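Local coordinates for uncharacterized protein (Porphyromonas gingivalis, PDB 1ZBS) that is of unknown function but is probably an N-acetylglucosamine kinase of the ASKHA superfamily, which would transfer phosphate from ATP to the amino sugar, at residues E48-P51 with A52-Q55; L207-P210 with A211-S214. One frame throughout, in Å; residues are numbered along the deposited sequence.

Interaction 1. Residues E48-P51 with A52-Q55; sequences EVLP and AIGQ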
loop_
_atom_site.group_PDB
_atom_site.type_symbol
_atom_site.label_atom_id
_atom_site.label_comp_id
_atom_site.label_asym_id
_atom_site.label_seq_id
_atom_site.Cartn_x
_atom_site.Cartn_y
_atom_site.Cartn_z
ATOM N N GLU A 48 -14.099 -25.148 15.096
ATOM C CA GLU A 48 -14.029 -23.948 15.917
ATOM C C GLU A 48 -15.415 -23.494 16.354
ATOM O O GLU A 48 -15.614 -23.100 17.503
ATOM C CB GLU A 48 -13.346 -22.818 15.139
ATOM C CG GLU A 48 -11.946 -23.156 14.639
ATOM C CD GLU A 48 -11.276 -21.994 13.919
ATOM O OE1 GLU A 48 -10.988 -20.967 14.569
ATOM O OE2 GLU A 48 -11.039 -22.108 12.699
ATOM N N VAL A 49 -16.374 -23.551 15.438
ATOM C CA VAL A 49 -17.725 -23.113 15.753
ATOM C C VAL A 49 -18.547 -24.179 16.467
ATOM O O VAL A 49 -19.056 -23.941 17.561
ATOM C CB VAL A 49 -18.488 -22.675 14.482
ATOM C CG1 VAL A 49 -19.772 -21.965 14.874
ATOM C CG2 VAL A 49 -17.612 -21.774 13.627
ATOM N N LEU A 50 -18.677 -25.349 15.848
ATOM C CA LEU A 50 -19.450 -26.443 16.433
ATOM C C LEU A 50 -19.015 -26.822 17.841
ATOM O O LEU A 50 -19.844 -26.960 18.729
ATOM C CB LEU A 50 -19.384 -27.686 15.541
ATOM C CG LEU A 50 -20.678 -28.087 14.824
ATOM C CD1 LEU A 50 -20.427 -29.363 14.042
ATOM C CD2 LEU A 50 -21.809 -28.291 15.830
ATOM N N PRO A 51 -17.705 -27.008 18.061
ATOM C CA PRO A 51 -17.235 -27.374 19.401
ATOM C C PRO A 51 -17.476 -26.294 20.455
ATOM O O PRO A 51 -17.452 -26.568 21.656
ATOM C CB PRO A 51 -15.748 -27.656 19.178
ATOM C CG PRO A 51 -15.399 -26.745 18.039
ATOM C CD PRO A 51 -16.579 -26.941 17.111
ATOM N N ALA A 52 -17.706 -25.067 20.002
ATOM C CA ALA A 52 -17.951 -23.949 20.908
ATOM C C ALA A 52 -19.405 -23.948 21.360
ATOM O O ALA A 52 -19.703 -23.725 22.533
ATOM C CB ALA A 52 -17.617 -22.631 20.209
ATOM N N ILE A 53 -20.305 -24.190 20.412
ATOM C CA ILE A 53 -21.737 -24.245 20.696
ATOM C C ILE A 53 -22.092 -25.623 21.236
ATOM O O ILE A 53 -22.899 -25.753 22.162
ATOM C CB ILE A 53 -22.580 -23.996 19.417
ATOM C CG1 ILE A 53 -24.004 -24.534 19.609
ATOM C CG2 ILE A 53 -21.950 -24.682 18.241
ATOM C CD1 ILE A 53 -24.842 -24.558 18.326
ATOM N N GLY A 54 -21.475 -26.637 20.630
ATOM C CA GLY A 54 -21.701 -28.030 20.986
ATOM C C GLY A 54 -22.391 -28.263 22.317
ATOM O O GLY A 54 -21.739 -28.335 23.362
ATOM N N GLN A 55 -23.712 -28.397 22.277
ATOM C CA GLN A 55 -24.502 -28.602 23.488
ATOM C C GLN A 55 -25.932 -28.199 23.152
ATOM O O GLN A 55 -26.848 -29.018 23.166
ATOM C CB GLN A 55 -23.981 -27.709 24.620
ATOM C CG GLN A 55 -23.790 -28.406 25.969
ATOM C CD GLN A 55 -25.001 -29.235 26.383
ATOM O OE1 GLN A 55 -25.328 -30.237 25.734
ATOM N NE2 GLN A 55 -25.668 -28.827 27.468
#
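I53 sets its CG1 anti to the backbone N (chi1 160°), which swings the other branch, CG2, back over the preceding turn to meet the carbonyls of V49 and L50. CG2 lies 3.1 Å from V49 O and equally 3.1 Å from L50 O, so the methyl sits close against two successive peptide oxygens, both on the same side of it. Beside it, the methyl CD2 of L50 approaches CG2 of I53 at 4.3 Å, a loose apolar contact. A52 CB lies 3.3 Å from V49 O and nearly as close to E48 O. V49 O is gripped twice. I53 N reaches V49 O at 3.1 Å, nearly in line with the C=O bond (N-H...O 159°), whereas A52 N stands 3.0 Å from V49 O, well above the carbonyl plane. These bonds form the last turn of helix 38-53, which carries the chain from edge strand 21-29 to strand 62-67 in an RNase H-like domain. P51 brings no N-H to the turn before it, and the helix kinks there. G54 is the first residue to leave helical torsions; its N is placed 2.5 Å from L50 O, too short for the exact length to be trusted. F26 of strand 21-29 takes up A52 and I53, I16 of strand 11-18 also meets I53, and M85 of helix 75-85 touches V49 and L50.

Interaction 2. Residues L207-P210 with A211-S214; sequences LDIP and AVYS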
loop_
_atom_site.group_PDB
_atom_site.type_symbol
_atom_site.label_atom_id
_atom_site.label_comp_id
_atom_site.label_asym_id
_atom_site.label_seq_id
_atom_site.Cartn_x
_atom_site.Cartn_y
_atom_site.Cartn_z
ATOM N N LEU A 207 -0.499 9.134 21.874
ATOM C CA LEU A 207 -1.287 10.265 21.378
ATOM C C LEU A 207 -0.884 11.577 22.047
ATOM O O LEU A 207 -1.235 12.661 21.575
ATOM C CB LEU A 207 -2.775 10.013 21.627
ATOM C CG LEU A 207 -3.420 8.885 20.821
ATOM C CD1 LEU A 207 -4.816 8.593 21.354
ATOM C CD2 LEU A 207 -3.467 9.283 19.361
ATOM N N ASP A 208 -0.160 11.471 23.158
ATOM C CA ASP A 208 0.293 12.650 23.880
ATOM C C ASP A 208 1.364 13.375 23.082
ATOM O O ASP A 208 1.737 14.500 23.407
ATOM C CB ASP A 208 0.831 12.268 25.272
ATOM C CG ASP A 208 1.500 10.900 25.298
ATOM O OD1 ASP A 208 0.786 9.874 25.160
ATOM O OD2 ASP A 208 2.743 10.848 25.462
ATOM N N ILE A 209 1.853 12.724 22.033
ATOM C CA ILE A 209 2.875 13.306 21.169
ATOM C C ILE A 209 2.180 13.931 19.960
ATOM O O ILE A 209 1.370 13.276 19.300
ATOM C CB ILE A 209 3.857 12.232 20.660
ATOM C CG1 ILE A 209 4.561 11.553 21.843
ATOM C CG2 ILE A 209 4.854 12.855 19.717
ATOM C CD1 ILE A 209 5.484 10.425 21.432
ATOM N N PRO A 210 2.496 15.201 19.649
ATOM C CA PRO A 210 1.923 15.955 18.524
ATOM C C PRO A 210 1.897 15.212 17.189
ATOM O O PRO A 210 0.831 14.972 16.622
ATOM C CB PRO A 210 2.807 17.200 18.463
ATOM C CG PRO A 210 3.120 17.434 19.899
ATOM C CD PRO A 210 3.460 16.037 20.387
ATOM N N ALA A 211 3.082 14.864 16.696
ATOM C CA ALA A 211 3.226 14.157 15.428
ATOM C C ALA A 211 2.302 12.949 15.307
ATOM O O ALA A 211 1.761 12.679 14.239
ATOM C CB ALA A 211 4.673 13.724 15.250
ATOM N N VAL A 212 2.129 12.224 16.405
ATOM C CA VAL A 212 1.280 11.035 16.428
ATOM C C VAL A 212 -0.194 11.417 16.342
ATOM O O VAL A 212 -0.934 10.875 15.522
ATOM C CB VAL A 212 1.518 10.216 17.725
ATOM C CG1 VAL A 212 0.580 9.024 17.786
ATOM C CG2 VAL A 212 2.965 9.744 17.775
ATOM N N TYR A 213 -0.606 12.355 17.196
ATOM C CA TYR A 213 -1.988 12.822 17.243
ATOM C C TYR A 213 -2.461 13.416 15.907
ATOM O O TYR A 213 -3.538 13.075 15.425
ATOM C CB TYR A 213 -2.161 13.854 18.374
ATOM C CG TYR A 213 -3.598 14.291 18.596
ATOM C CD1 TYR A 213 -4.205 15.226 17.754
ATOM C CD2 TYR A 213 -4.372 13.720 19.607
ATOM C CE1 TYR A 213 -5.551 15.576 17.909
ATOM C CE2 TYR A 213 -5.718 14.060 19.771
ATOM C CZ TYR A 213 -6.301 14.986 18.916
ATOM O OH TYR A 213 -7.638 15.295 19.049
ATOM N N SER A 214 -1.666 14.292 15.303
ATOM C CA SER A 214 -2.076 14.886 14.043
ATOM C C SER A 214 -2.150 13.815 12.950
ATOM O O SER A 214 -2.950 13.922 12.018
ATOM C CB SER A 214 -1.116 15.996 13.622
ATOM O OG SER A 214 0.115 15.461 13.179
#
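V212 packs back against I209 and L207, and its side chain can be traced atom by atom. CB sits 3.4 Å from I209 O. From there the branches diverge: with CG1 anti to the backbone N (chi1 177°), CG2 falls beside that N and meets CB of I209 at 3.9 Å, while CG1 points at L207, 4.2 Å from its N and 4.4 Å from its CD2. The valine thus bridges two side chains of the incoming loop, one by each methyl. I209 occupies the N-cap position of helix 210-229 and contributes its carbonyl to the first turn: Y213 N binds I209 O at 3.0 Å and almost straight (N-H...O 170°), and V212 N adds a weak, bent bond to the same oxygen. P210 then opens the helix, where a missing N-H costs nothing to the helical bonding, and its O receives S214 N at 2.9 Å (176°). Y213 meets the backbone of L207: its CB lies 3.5 Å from L207 O, and that oxygen stays at the edge of the phenol ring, near its plane, instead of over a face. S214 OG makes a weak bond to A211 O. Beyond the turn, the Y213 side chain packs on V251 and S254 of helix 249-258, L207 touches Y248 just before that helix, and M163 and P164, in the loop following helix 147-159, adjoin A211, V212 and I209.

Overall arrangement
Interaction 1 comes first along the chain and closes before interaction 2 opens. Their centres are 44 Å apart and their nearest atoms about 31 Å, on opposite sides of the chain's centre, so neither touches the other. Interaction 1 finishes helix 38-53, packed against the sheet whose order is 21-29, 11-18, 2-7, 62-67, 91-95. Interaction 2 starts helix 210-229, which leads towards strand 238-241 of the second sheet. Both sheets have strand order 3-2-1-4-5, the duplicated RNase H-like plan of the ASKHA superfamily. The two turns therefore belong to different halves of the molecule, between which relatives bind nucleotide and sugar.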